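Local coordinates for protein alcohol dehydrogenase, zinc-containing (Thermotoga maritima, PDB 1VJ0) that binds two zinc ions and probably acts as a zinc-dependent alcohol dehydrogenase or related oxidoreductase, at residues Pro124-Arg130 with Trp325-His331; Gly76-Ala80 with Ala174-Cys178; Gly276-Leu282 with Gln303-Pro307; Phe270-Gly276 with Phe293-Val299. One frame throughout, in Å; residues are numbered along the deposited sequence. Where two conformers were deposited one is given.

In the fold
Interactions 1 and 2 lie in and beside the zinc-bearing part of a two-domain medium-chain dehydrogenase fold, their centres about 15 Å apart. Interaction 2 sits at one zinc, where strand 78-86 of the GroES-like part meets helix 170-188; interaction 1 joins the loop holding a cysteine of the second zinc to the start of helix 329-340. Interactions 3 and 4 touch in the part built on the six-stranded parallel sheet, centres about 11 Å apart; they share Gly276, interlock along the chain and are nested in the loop that interaction 1 closes. Interactions 1, 3 and 4 also touch the second subunit. Two zinc sites and a Rossmann-type sheet are thus tied together by contacts distant in sequence.

Interaction 1. Residues Pro124-Arg130 with Trp325-His331; sequences PYLCPNR and WVSDTSH. With ZN (zinc ion), chain E.
Tyr125 packs against the chain from Trp325 to His331, joining the loop of a four-cysteine zinc site to the start of helix 329-340. Its ring presents an edge to Asp328, with CD1 3.2 Å from OD2, while CE1 lies 3.9 Å from His331 CE1. The Tyr125 carbonyl O meets the edge of the Trp325 indole at CD1, and Leu126 CD2 adds an apolar contact to the same ring. Arg130 reaches the contact because its chain is extended from CG to NE. One face of its guanidinium is covered by Val326 CG2, 3.7 Å above the plane, so the flat cation packs on a methyl and leaves its N-H groups to bond in other directions, three of them to waters. One water joins Arg130 NH1 to Trp325 NE1; two more carry NE and NH2 to Ser327 O.

Behind this layer, Asp328 is the N-cap of the helix and forms a capping box with His331: OD1 accepts from His331 N at 3.2 Å, and Asp328 N donates to His331 ND1 at 3.0 Å. Ser330 OG also donates to OD1, whereas OD2 has a salt bridge to Lys122 of the third subunit. With an alanine at Asp328, the first turn of the helix is likely to lose its side-chain cap, and that lysine its carboxylate mate. Further along the same loop, Cys127 shares zinc with Cys112, Cys115 and Cys118; its SG binds the metal at 2.4 Å and accepts from Asn129 N at 3.3 Å.

Interaction 2. Residues Gly76-Ala80 with Ala174-Cys178; sequences GHEGA and AMAMC
Glu78, Ala174 and Cys178 bury the most surface where strand 78-80 runs past helix 174-178, the two short axes approaching to 6.3 Å at 141°. Glu78 lies along the helix: its CB comes to 3.3 Å from Ala174 O, and its CG rests against Cys178 CB. With CG anti to the carbonyl carbon (chi1 -67°) and the chain extended beyond it, the carboxylate is carried on to the far end of the segment. There OE2 is 3.4 Å from Cys178 CB, while OE1 lies beside Met175 CA. Ala174 suits its place by being small; its methyl sits 4.1 Å from Gly79 C, against the strand backbone.

This is a mononuclear zinc site of the zinc-dependent dehydrogenases: His77, Glu78 and Cys178 bind the metal together with Cys55. Imidazole, carboxylate and cysteine sulfur are therefore brought together from segments almost a hundred residues apart. In one of the two conformers of Cys178, SG approaches the His77 ring at its edge, near the ring plane, 3.9 Å from NE2.

Glu78 OE2 is the oxygen that binds zinc. The second oxygen, OE1, forms a salt bridge with Lys373, a second-shell partner that probably helps to fix the rotation of the group. A water bound to Met175 O also gives OE1 a weak hydrogen bond of 3.3 Å.

Interaction 3. Residues Gly276-Leu282 with Gln303-Pro307; sequences GDSRALL and QDPVP
Gln303 uses both ends of its amide to hold the turn that leads from Gly276 into helix 280-287. NE2 donates to Gly276 O at 2.7 Å, with the acceptor close to the amide plane and the donor in the carbonyl plane. OE1 accepts twice from Ser278: the bond from OG, modelled so short that its exact length is doubtful, is in the carbonyl plane of the glutamine, whereas the backbone N, at 2.9 Å, is tilted 18° from it. The chain of Gln303 extends beyond CG (chi2 173°), which carries the amide across to the turn. A leucine in its place would probably leave Gly276 O and Ser278 N without these mates and the turn freer to shift.

A water lies within hydrogen-bonding distance of both Ser278 OG and Asp304 O, a possible second link beside the direct bond. Within the turn, Asp277 OD1 accepts from Arg279 N at 2.9 Å, a capping bond, and the same carboxylate forms a salt bridge with the Arg279 guanidinium. Gly276 has a positive phi (85°), where a CB would crowd the preceding carbonyl.

Apolar packing follows: Val306 CG1 lies 3.6 Å from Ser278 CB, and Leu282 CD2 touches Val306 CB at 4.0 Å and Pro307 CD. Val306 also pairs antiparallel with a strand of the second subunit, so the sheet continues across the interface. The chemistry thus divides the work: an amide matching a carbonyl and two donors fixes the turn, while branched aliphatic groups fill the seam beside the strand pairing with the second subunit.

Interaction 4. Residues Phe270-Gly276 with Phe293-Val299; sequences FILEATG and FYSVAGV
Backbone hydrogen bonds join Phe270-Glu273 to Phe293-Val296 as neighbouring parallel strands, their axes 4.7 Å apart and 15° from parallel. Ile271 N donates to Phe293 O, Ser295 N to Ile271 O and Glu273 N to Ser295 O; past the strand end Ala297 N donates to Glu273 O at 3.1 Å.

A second set of bonds centres on the Glu273 carboxylate. Its chain bends at chi2 (-84°), which turns the group toward the loops following both strands. OE1 accepts from Gly298 N at 2.8 Å, from above the carboxylate plane, and from Val299 N through its syn lone pair. OE2 takes Thr275 N, Thr275 OG1 and Gly276 N, so five donors grip this buried group and would be expected to stabilise its negative charge. Gly298 fits because a CB there would clash with OE2.

Apolar contacts lie on both sheet faces. On one, the Phe270 and Phe293 rings are nearly parallel but slid apart, touching at CE2 and CD1 (3.8 Å), and Leu272 CD1 reaches Ala297 CB. On the other, Ile271 CG2 meets Tyr294 CE1 at 3.5 Å; the phenol OH bonds to Gln202.

Strand 268-273 lies between strands 198-202 and 292-296 in a six-stranded parallel sheet of order 3-2-1-4-5-6, the arrangement of a Rossmann fold, with these loops at the carboxyl ends of the strands.

Interaction 1. Residues Pro124-Arg130 with Trp325-His331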
loop_
_atom_site.group_PDB
_atom_site.type_symbol
_atom_site.label_atom_id
_atom_site.label_comp_id
_atom_site.label_asym_id
_atom_site.label_seq_id
_atom_site.Cartn_x
_atom_site.Cartn_y
_atom_site.Cartn_z
ATOM N N PRO A 124 4.580 9.284 13.852
ATOM C CA PRO A 124 4.702 10.050 15.085
ATOM C C PRO A 124 4.860 9.225 16.353
ATOM O O PRO A 124 5.440 9.726 17.328
ATOM C CB PRO A 124 3.404 10.869 15.148
ATOM C CG PRO A 124 2.593 10.487 13.980
ATOM C CD PRO A 124 3.293 9.517 13.182
ATOM N N TYR A 125 4.389 7.982 16.335
ATOM C CA TYR A 125 4.585 7.058 17.479
ATOM C C TYR A 125 6.080 6.854 17.700
ATOM O O TYR A 125 6.522 6.454 18.803
ATOM C CB TYR A 125 3.809 5.717 17.259
ATOM C CG TYR A 125 3.854 5.191 15.858
ATOM C CD1 TYR A 125 2.929 5.597 14.889
ATOM C CD2 TYR A 125 4.870 4.344 15.464
ATOM C CE1 TYR A 125 3.043 5.167 13.578
ATOM C CE2 TYR A 125 4.977 3.894 14.168
ATOM C CZ TYR A 125 4.083 4.329 13.230
ATOM O OH TYR A 125 4.277 3.853 11.951
ATOM N N LEU A 126 6.900 7.103 16.667
ATOM C CA LEU A 126 8.376 6.968 16.803
ATOM C C LEU A 126 9.152 8.265 17.170
ATOM O O LEU A 126 10.383 8.278 17.226
ATOM C CB LEU A 126 9.009 6.330 15.556
ATOM C CG LEU A 126 8.425 4.992 15.112
ATOM C CD1 LEU A 126 9.028 4.453 13.830
ATOM C CD2 LEU A 126 8.523 4.014 16.229
ATOM N N CYS A 127 8.437 9.329 17.452
ATOM C CA CYS A 127 9.054 10.612 17.763
ATOM C C CYS A 127 9.948 10.420 19.003
ATOM O O CYS A 127 9.518 9.868 19.998
ATOM C CB CYS A 127 7.957 11.608 18.052
ATOM S SG CYS A 127 8.555 13.194 18.692
ATOM N N PRO A 128 11.208 10.802 18.936
ATOM C CA PRO A 128 12.075 10.660 20.108
ATOM C C PRO A 128 11.739 11.651 21.250
ATOM O O PRO A 128 12.332 11.562 22.306
ATOM C CB PRO A 128 13.475 10.939 19.542
ATOM C CG PRO A 128 13.229 11.815 18.303
ATOM C CD PRO A 128 11.883 11.419 17.793
ATOM N N ASN A 129 10.840 12.606 21.021
ATOM C CA ASN A 129 10.577 13.666 21.987
ATOM C C ASN A 129 9.183 13.488 22.534
ATOM O O ASN A 129 8.567 14.438 22.979
ATOM C CB ASN A 129 10.662 15.032 21.291
ATOM C CG ASN A 129 12.029 15.299 20.644
ATOM O OD1 ASN A 129 13.038 15.251 21.318
ATOM N ND2 ASN A 129 12.046 15.617 19.326
ATOM N N ARG A 130 8.664 12.271 22.463
ATOM C CA ARG A 130 7.259 11.965 22.825
ATOM C C ARG A 130 7.044 12.063 24.355
ATOM O O ARG A 130 7.798 11.484 25.140
ATOM C CB ARG A 130 6.928 10.559 22.308
ATOM C CG ARG A 130 5.509 10.106 22.381
ATOM C CD ARG A 130 5.230 8.791 21.596
ATOM N NE ARG A 130 3.956 8.293 22.022
ATOM C CZ ARG A 130 3.770 7.473 23.062
ATOM N NH1 ARG A 130 4.800 6.980 23.761
ATOM N NH2 ARG A 130 2.539 7.150 23.396
ATOM N N TRP A 325 5.222 -0.363 18.040
ATOM C CA TRP A 325 5.525 0.537 19.122
ATOM C C TRP A 325 4.341 1.505 19.344
ATOM O O TRP A 325 4.050 2.333 18.474
ATOM C CB TRP A 325 6.805 1.340 18.844
ATOM C CG TRP A 325 7.161 2.185 20.021
ATOM C CD1 TRP A 325 7.216 3.553 20.098
ATOM C CD2 TRP A 325 7.489 1.697 21.292
ATOM N NE1 TRP A 325 7.565 3.936 21.367
ATOM C CE2 TRP A 325 7.744 2.810 22.122
ATOM C CE3 TRP A 325 7.626 0.400 21.827
ATOM C CZ2 TRP A 325 8.090 2.684 23.464
ATOM C CZ3 TRP A 325 7.940 0.269 23.179
ATOM C CH2 TRP A 325 8.188 1.417 23.976
ATOM N N VAL A 326 3.739 1.421 20.529
ATOM C CA VAL A 326 2.666 2.319 20.962
ATOM C C VAL A 326 1.650 2.627 19.824
ATOM O O VAL A 326 1.198 1.688 19.146
ATOM C CB VAL A 326 3.214 3.564 21.776
ATOM C CG1 VAL A 326 4.080 3.067 22.956
ATOM C CG2 VAL A 326 3.968 4.501 20.934
ATOM N N SER A 327 1.205 3.864 19.709
ATOM C CA SER A 327 0.183 4.230 18.752
ATOM C C SER A 327 0.222 5.717 18.625
ATOM O O SER A 327 0.846 6.404 19.440
ATOM C CB SER A 327 -1.177 3.805 19.273
ATOM O OG SER A 327 -1.361 4.292 20.579
ATOM N N ASP A 328 -0.456 6.220 17.605
ATOM C CA ASP A 328 -0.567 7.635 17.383
ATOM C C ASP A 328 -2.027 8.074 17.331
ATOM O O ASP A 328 -2.930 7.300 17.607
ATOM C CB ASP A 328 0.248 8.055 16.140
ATOM C CG ASP A 328 -0.297 7.515 14.857
ATOM O OD1 ASP A 328 -1.517 7.247 14.713
ATOM O OD2 ASP A 328 0.453 7.370 13.891
ATOM N N THR A 329 -2.252 9.347 17.009
ATOM C CA THR A 329 -3.591 9.887 16.980
ATOM C C THR A 329 -4.503 9.260 15.928
ATOM O O THR A 329 -5.660 9.169 16.174
ATOM C CB THR A 329 -3.518 11.390 16.788
ATOM O OG1 THR A 329 -2.908 11.966 17.954
ATOM C CG2 THR A 329 -4.901 12.014 16.676
ATOM N N SER A 330 -3.978 8.810 14.788
ATOM C CA SER A 330 -4.803 8.093 13.836
ATOM C C SER A 330 -5.289 6.771 14.440
ATOM O O SER A 330 -6.449 6.391 14.290
ATOM C CB SER A 330 -4.092 7.873 12.481
ATOM O OG SER A 330 -3.062 6.856 12.576
ATOM N N HIS A 331 -4.434 6.070 15.166
ATOM C CA HIS A 331 -4.851 4.843 15.783
ATOM C C HIS A 331 -5.869 5.092 16.893
ATOM O O HIS A 331 -6.823 4.303 17.068
ATOM C CB HIS A 331 -3.653 4.088 16.363
ATOM C CG HIS A 331 -2.575 3.809 15.379
ATOM N ND1 HIS A 331 -1.257 4.154 15.610
ATOM C CD2 HIS A 331 -2.611 3.261 14.134
ATOM C CE1 HIS A 331 -0.518 3.784 14.568
ATOM N NE2 HIS A 331 -1.314 3.247 13.654
HETATM ZN ZN ZN E . 8.697 14.357 16.605
HETATM O O HOH W 1 7.644 6.572 22.789
HETATM O O HOH W 2 2.297 8.797 19.751
HETATM O O HOH W 3 0.216 7.638 21.977
#

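Interaction 2. Residues Gly76-Ala80 with Ala174-Cys178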
loop_
_atom_site.group_PDB
_atom_site.type_symbol
_atom_site.label_atom_id
_atom_site.label_comp_id
_atom_site.label_asym_id
_atom_site.label_seq_id
_atom_site.Cartn_x
_atom_site.Cartn_y
_atom_site.Cartn_z
ATOM N N GLY A 76 -0.660 7.137 35.732
ATOM C CA GLY A 76 -1.968 7.001 35.100
ATOM C C GLY A 76 -1.931 7.662 33.742
ATOM O O GLY A 76 -1.938 8.879 33.662
ATOM N N HIS A 77 -1.883 6.865 32.685
ATOM C CA HIS A 77 -1.840 7.388 31.312
ATOM C C HIS A 77 -3.092 7.020 30.494
ATOM O O HIS A 77 -3.139 7.214 29.266
ATOM C CB HIS A 77 -0.560 6.900 30.634
ATOM C CG HIS A 77 -0.398 5.415 30.636
ATOM N ND1 HIS A 77 0.271 4.738 31.637
ATOM C CD2 HIS A 77 -0.804 4.473 29.744
ATOM C CE1 HIS A 77 0.244 3.438 31.377
ATOM N NE2 HIS A 77 -0.405 3.253 30.236
ATOM N N GLU A 78 -4.090 6.457 31.177
ATOM C CA GLU A 78 -5.352 6.055 30.572
ATOM C C GLU A 78 -6.471 6.842 31.313
ATOM O O GLU A 78 -6.793 6.546 32.482
ATOM C CB GLU A 78 -5.565 4.541 30.817
ATOM C CG GLU A 78 -4.578 3.588 30.107
ATOM C CD GLU A 78 -4.632 2.120 30.590
ATOM O OE1 GLU A 78 -5.694 1.523 30.913
ATOM O OE2 GLU A 78 -3.576 1.539 30.659
ATOM N N GLY A 79 -7.093 7.793 30.615
ATOM C CA GLY A 79 -8.059 8.675 31.199
ATOM C C GLY A 79 -9.224 9.139 30.335
ATOM O O GLY A 79 -9.139 9.209 29.102
ATOM N N ALA A 80 -10.334 9.400 31.002
ATOM C CA ALA A 80 -11.484 10.083 30.393
ATOM C C ALA A 80 -12.002 11.031 31.416
ATOM O O ALA A 80 -11.930 10.763 32.619
ATOM C CB ALA A 80 -12.549 9.101 29.992
ATOM N N ALA A 174 -11.363 4.742 28.568
ATOM C CA ALA A 174 -10.079 4.920 29.280
ATOM C C ALA A 174 -9.138 3.719 29.080
ATOM O O ALA A 174 -7.964 3.878 28.636
ATOM C CB ALA A 174 -10.310 5.198 30.745
ATOM N N MET A 175 -9.648 2.530 29.309
ATOM C CA MET A 175 -8.841 1.315 29.097
ATOM C C MET A 175 -8.366 1.157 27.638
ATOM O O MET A 175 -7.229 0.764 27.375
ATOM C CB MET A 175 -9.647 0.104 29.548
ATOM C CG MET A 175 -9.240 -1.150 28.826
ATOM S SD MET A 175 -10.252 -2.500 29.294
ATOM C CE MET A 175 -11.860 -2.059 28.669
ATOM N N ALA A 176 -9.229 1.503 26.696
ATOM C CA ALA A 176 -8.988 1.312 25.276
ATOM C C ALA A 176 -7.810 2.119 24.769
ATOM O O ALA A 176 -7.177 1.769 23.765
ATOM C CB ALA A 176 -10.212 1.758 24.492
ATOM N N MET A 177 -7.546 3.210 25.456
ATOM C CA MET A 177 -6.588 4.217 25.012
ATOM C C MET A 177 -5.207 3.612 24.931
ATOM O O MET A 177 -4.388 4.025 24.108
ATOM C CB MET A 177 -6.509 5.345 26.038
ATOM C CG MET A 177 -7.756 6.119 26.235
ATOM S SD MET A 177 -7.993 7.136 24.791
ATOM C CE MET A 177 -8.846 5.995 23.640
ATOM N N CYS A 178 -4.934 2.679 25.826
ATOM C CA CYS A 178 -3.631 2.093 25.838
ATOM C C CYS A 178 -3.626 0.778 25.055
ATOM O O CYS A 178 -3.230 0.783 23.853
ATOM C CB CYS A 178 -3.190 1.857 27.269
ATOM S SG CYS A 178 -1.603 1.095 27.265
HETATM O O HOH W 4 -5.639 -0.724 28.543
#

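Interaction 3. Residues Gly276-Leu282 with Gln303-Pro307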
loop_
_atom_site.group_PDB
_atom_site.type_symbol
_atom_site.label_atom_id
_atom_site.label_comp_id
_atom_site.label_asym_id
_atom_site.label_seq_id
_atom_site.Cartn_x
_atom_site.Cartn_y
_atom_site.Cartn_z
ATOM N N GLY A 276 3.795 -10.685 25.854
ATOM C CA GLY A 276 4.888 -10.113 26.654
ATOM C C GLY A 276 6.130 -10.982 26.803
ATOM O O GLY A 276 7.100 -10.608 27.468
ATOM N N ASP A 277 6.115 -12.153 26.199
ATOM C CA ASP A 277 7.218 -13.079 26.285
ATOM C C ASP A 277 7.817 -13.303 24.899
ATOM O O ASP A 277 7.139 -13.741 23.984
ATOM C CB ASP A 277 6.689 -14.362 26.827
ATOM C CG ASP A 277 7.770 -15.395 27.066
ATOM O OD1 ASP A 277 8.929 -15.263 26.634
ATOM O OD2 ASP A 277 7.501 -16.401 27.717
ATOM N N SER A 278 9.100 -13.011 24.760
ATOM C CA SER A 278 9.797 -13.124 23.480
ATOM C C SER A 278 9.695 -14.558 22.923
ATOM O O SER A 278 9.668 -14.744 21.720
ATOM C CB SER A 278 11.258 -12.702 23.619
ATOM O OG SER A 278 11.411 -11.332 24.020
ATOM N N ARG A 279 9.602 -15.557 23.810
ATOM C CA ARG A 279 9.553 -16.944 23.408
ATOM C C ARG A 279 8.295 -17.282 22.616
ATOM O O ARG A 279 8.271 -18.313 21.969
ATOM C CB ARG A 279 9.661 -17.863 24.588
ATOM C CG ARG A 279 11.033 -17.764 25.245
ATOM C CD ARG A 279 11.152 -18.508 26.503
ATOM N NE ARG A 279 10.329 -17.894 27.527
ATOM C CZ ARG A 279 10.171 -18.407 28.747
ATOM N NH1 ARG A 279 10.781 -19.542 29.090
ATOM N NH2 ARG A 279 9.398 -17.787 29.638
ATOM N N ALA A 280 7.271 -16.446 22.680
ATOM C CA ALA A 280 6.068 -16.641 21.855
ATOM C C ALA A 280 6.392 -16.770 20.360
ATOM O O ALA A 280 5.675 -17.424 19.645
ATOM C CB ALA A 280 5.080 -15.511 22.090
ATOM N N LEU A 281 7.440 -16.083 19.877
ATOM C CA LEU A 281 7.792 -16.133 18.468
ATOM C C LEU A 281 8.193 -17.526 18.052
ATOM O O LEU A 281 8.101 -17.858 16.872
ATOM C CB LEU A 281 8.949 -15.151 18.124
ATOM C CG LEU A 281 8.478 -13.739 17.768
ATOM C CD1 LEU A 281 7.684 -13.112 18.902
ATOM C CD2 LEU A 281 9.713 -12.933 17.408
ATOM N N LEU A 282 8.696 -18.324 18.984
ATOM C CA LEU A 282 9.098 -19.689 18.648
ATOM C C LEU A 282 7.891 -20.517 18.194
ATOM O O LEU A 282 7.997 -21.275 17.235
ATOM C CB LEU A 282 9.810 -20.413 19.810
ATOM C CG LEU A 282 11.012 -19.693 20.483
ATOM C CD1 LEU A 282 11.752 -20.617 21.379
ATOM C CD2 LEU A 282 11.950 -19.082 19.504
ATOM N N GLN A 303 14.631 -8.579 26.996
ATOM C CA GLN A 303 14.538 -9.950 27.485
ATOM C C GLN A 303 15.696 -10.721 26.875
ATOM O O GLN A 303 16.312 -10.256 25.896
ATOM C CB GLN A 303 13.197 -10.557 27.061
ATOM C CG GLN A 303 12.037 -10.159 27.975
ATOM C CD GLN A 303 10.661 -10.623 27.479
ATOM O OE1 GLN A 303 10.510 -11.100 26.364
ATOM N NE2 GLN A 303 9.676 -10.481 28.321
ATOM N N ASP A 304 15.985 -11.901 27.400
ATOM C CA ASP A 304 16.979 -12.735 26.737
ATOM C C ASP A 304 16.616 -12.885 25.288
ATOM O O ASP A 304 15.441 -12.898 24.924
ATOM C CB ASP A 304 17.059 -14.128 27.329
ATOM C CG ASP A 304 17.455 -14.115 28.773
ATOM O OD1 ASP A 304 18.139 -13.161 29.216
ATOM O OD2 ASP A 304 17.119 -15.039 29.530
ATOM N N PRO A 305 17.618 -12.963 24.444
ATOM C CA PRO A 305 17.394 -13.249 23.044
ATOM C C PRO A 305 16.801 -14.639 22.842
ATOM O O PRO A 305 17.083 -15.545 23.628
ATOM C CB PRO A 305 18.807 -13.141 22.430
ATOM C CG PRO A 305 19.700 -13.264 23.496
ATOM C CD PRO A 305 19.042 -12.716 24.736
ATOM N N VAL A 306 15.990 -14.798 21.811
ATOM C CA VAL A 306 15.410 -16.101 21.466
ATOM C C VAL A 306 16.112 -16.657 20.240
ATOM O O VAL A 306 16.590 -15.892 19.406
ATOM C CB VAL A 306 13.878 -16.028 21.178
ATOM C CG1 VAL A 306 13.144 -15.597 22.451
ATOM C CG2 VAL A 306 13.566 -15.114 20.030
ATOM N N PRO A 307 16.201 -17.976 20.150
ATOM C CA PRO A 307 16.847 -18.640 19.015
ATOM C C PRO A 307 15.957 -18.562 17.784
ATOM O O PRO A 307 14.935 -19.233 17.698
ATOM C CB PRO A 307 17.053 -20.097 19.499
ATOM C CG PRO A 307 16.129 -20.271 20.658
ATOM C CD PRO A 307 15.734 -18.933 21.176
HETATM O O HOH W 5 14.220 -11.018 23.200
#

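Interaction 4. Residues Phe270-Gly276 with Phe293-Val299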
loop_
_atom_site.group_PDB
_atom_site.type_symbol
_atom_site.label_atom_id
_atom_site.label_comp_id
_atom_site.label_asym_id
_atom_site.label_seq_id
_atom_site.Cartn_x
_atom_site.Cartn_y
_atom_site.Cartn_z
ATOM N N PHE A 270 -2.354 -14.003 9.676
ATOM C CA PHE A 270 -1.996 -12.886 10.524
ATOM C C PHE A 270 -1.939 -13.365 11.974
ATOM O O PHE A 270 -2.852 -13.997 12.461
ATOM C CB PHE A 270 -2.983 -11.704 10.345
ATOM C CG PHE A 270 -2.705 -10.501 11.267
ATOM C CD1 PHE A 270 -3.185 -10.469 12.586
ATOM C CD2 PHE A 270 -1.891 -9.449 10.841
ATOM C CE1 PHE A 270 -2.881 -9.354 13.432
ATOM C CE2 PHE A 270 -1.632 -8.336 11.659
ATOM C CZ PHE A 270 -2.128 -8.308 12.954
ATOM N N ILE A 271 -0.819 -13.104 12.617
ATOM C CA ILE A 271 -0.647 -13.383 14.032
ATOM C C ILE A 271 -0.334 -12.118 14.815
ATOM O O ILE A 271 0.477 -11.313 14.381
ATOM C CB ILE A 271 0.459 -14.438 14.233
ATOM C CG1 ILE A 271 0.128 -15.673 13.377
ATOM C CG2 ILE A 271 0.572 -14.835 15.690
ATOM C CD1 ILE A 271 1.069 -16.827 13.565
ATOM N N LEU A 272 -0.896 -12.020 16.029
ATOM C CA LEU A 272 -0.560 -10.956 16.966
ATOM C C LEU A 272 0.111 -11.565 18.185
ATOM O O LEU A 272 -0.492 -12.415 18.865
ATOM C CB LEU A 272 -1.825 -10.227 17.428
ATOM C CG LEU A 272 -1.591 -9.155 18.495
ATOM C CD1 LEU A 272 -0.784 -7.994 17.914
ATOM C CD2 LEU A 272 -2.909 -8.710 19.029
ATOM N N GLU A 273 1.362 -11.166 18.446
ATOM C CA GLU A 273 2.018 -11.508 19.688
ATOM C C GLU A 273 1.520 -10.494 20.720
ATOM O O GLU A 273 1.812 -9.300 20.580
ATOM C CB GLU A 273 3.563 -11.451 19.586
ATOM C CG GLU A 273 4.251 -11.981 20.845
ATOM C CD GLU A 273 4.358 -10.904 21.932
ATOM O OE1 GLU A 273 4.809 -9.766 21.574
ATOM O OE2 GLU A 273 4.020 -11.174 23.099
ATOM N N ALA A 274 0.821 -10.981 21.748
ATOM C CA ALA A 274 0.287 -10.144 22.810
ATOM C C ALA A 274 0.535 -10.813 24.165
ATOM O O ALA A 274 -0.269 -10.697 25.127
ATOM C CB ALA A 274 -1.178 -9.901 22.562
ATOM N N THR A 275 1.656 -11.532 24.265
ATOM C CA THR A 275 1.971 -12.255 25.516
ATOM C C THR A 275 2.905 -11.503 26.418
ATOM O O THR A 275 2.899 -11.740 27.617
ATOM C CB THR A 275 2.639 -13.659 25.259
ATOM O OG1 THR A 275 3.917 -13.491 24.648
ATOM C CG2 THR A 275 1.868 -14.516 24.260
ATOM N N GLY A 276 3.795 -10.685 25.854
ATOM C CA GLY A 276 4.888 -10.113 26.654
ATOM C C GLY A 276 6.130 -10.982 26.803
ATOM O O GLY A 276 7.100 -10.608 27.468
ATOM N N PHE A 293 1.819 -12.663 7.949
ATOM C CA PHE A 293 2.176 -11.414 8.635
ATOM C C PHE A 293 2.092 -11.532 10.148
ATOM O O PHE A 293 1.107 -11.955 10.714
ATOM C CB PHE A 293 1.258 -10.308 8.087
ATOM C CG PHE A 293 1.708 -8.922 8.380
ATOM C CD1 PHE A 293 1.546 -8.397 9.634
ATOM C CD2 PHE A 293 2.190 -8.122 7.378
ATOM C CE1 PHE A 293 1.921 -7.100 9.907
ATOM C CE2 PHE A 293 2.534 -6.811 7.633
ATOM C CZ PHE A 293 2.406 -6.315 8.926
ATOM N N TYR A 294 3.176 -11.216 10.835
ATOM C CA TYR A 294 3.242 -11.394 12.265
ATOM C C TYR A 294 3.528 -10.033 12.915
ATOM O O TYR A 294 4.628 -9.544 12.806
ATOM C CB TYR A 294 4.374 -12.351 12.545
ATOM C CG TYR A 294 4.447 -13.028 13.892
ATOM C CD1 TYR A 294 3.639 -12.675 14.978
ATOM C CD2 TYR A 294 5.271 -14.107 14.032
ATOM C CE1 TYR A 294 3.745 -13.344 16.200
ATOM C CE2 TYR A 294 5.366 -14.789 15.242
ATOM C CZ TYR A 294 4.591 -14.399 16.319
ATOM O OH TYR A 294 4.698 -15.131 17.483
ATOM N N SER A 295 2.539 -9.436 13.585
ATOM C CA SER A 295 2.690 -8.201 14.319
ATOM C C SER A 295 3.071 -8.567 15.724
ATOM O O SER A 295 2.344 -9.296 16.393
ATOM C CB SER A 295 1.397 -7.367 14.394
ATOM O OG SER A 295 1.197 -6.661 13.166
ATOM N N VAL A 296 4.196 -8.024 16.170
ATOM C CA VAL A 296 4.723 -8.290 17.486
ATOM C C VAL A 296 4.553 -7.040 18.341
ATOM O O VAL A 296 5.250 -6.044 18.163
ATOM C CB VAL A 296 6.186 -8.749 17.411
ATOM C CG1 VAL A 296 6.670 -9.086 18.762
ATOM C CG2 VAL A 296 6.307 -9.936 16.479
ATOM N N ALA A 297 3.639 -7.115 19.300
ATOM C CA ALA A 297 3.222 -5.922 20.072
ATOM C C ALA A 297 3.253 -6.104 21.586
ATOM O O ALA A 297 3.099 -5.137 22.285
ATOM C CB ALA A 297 1.863 -5.462 19.642
ATOM N N GLY A 298 3.471 -7.314 22.105
ATOM C CA GLY A 298 3.290 -7.529 23.566
ATOM C C GLY A 298 4.576 -7.380 24.353
ATOM O O GLY A 298 4.569 -6.905 25.477
ATOM N N VAL A 299 5.686 -7.845 23.782
ATOM C CA VAL A 299 6.986 -7.742 24.455
ATOM C C VAL A 299 7.278 -6.277 24.768
ATOM O O VAL A 299 7.329 -5.412 23.866
ATOM C CB VAL A 299 8.104 -8.335 23.640
ATOM C CG1 VAL A 299 9.401 -8.180 24.358
ATOM C CG2 VAL A 299 7.813 -9.823 23.303
#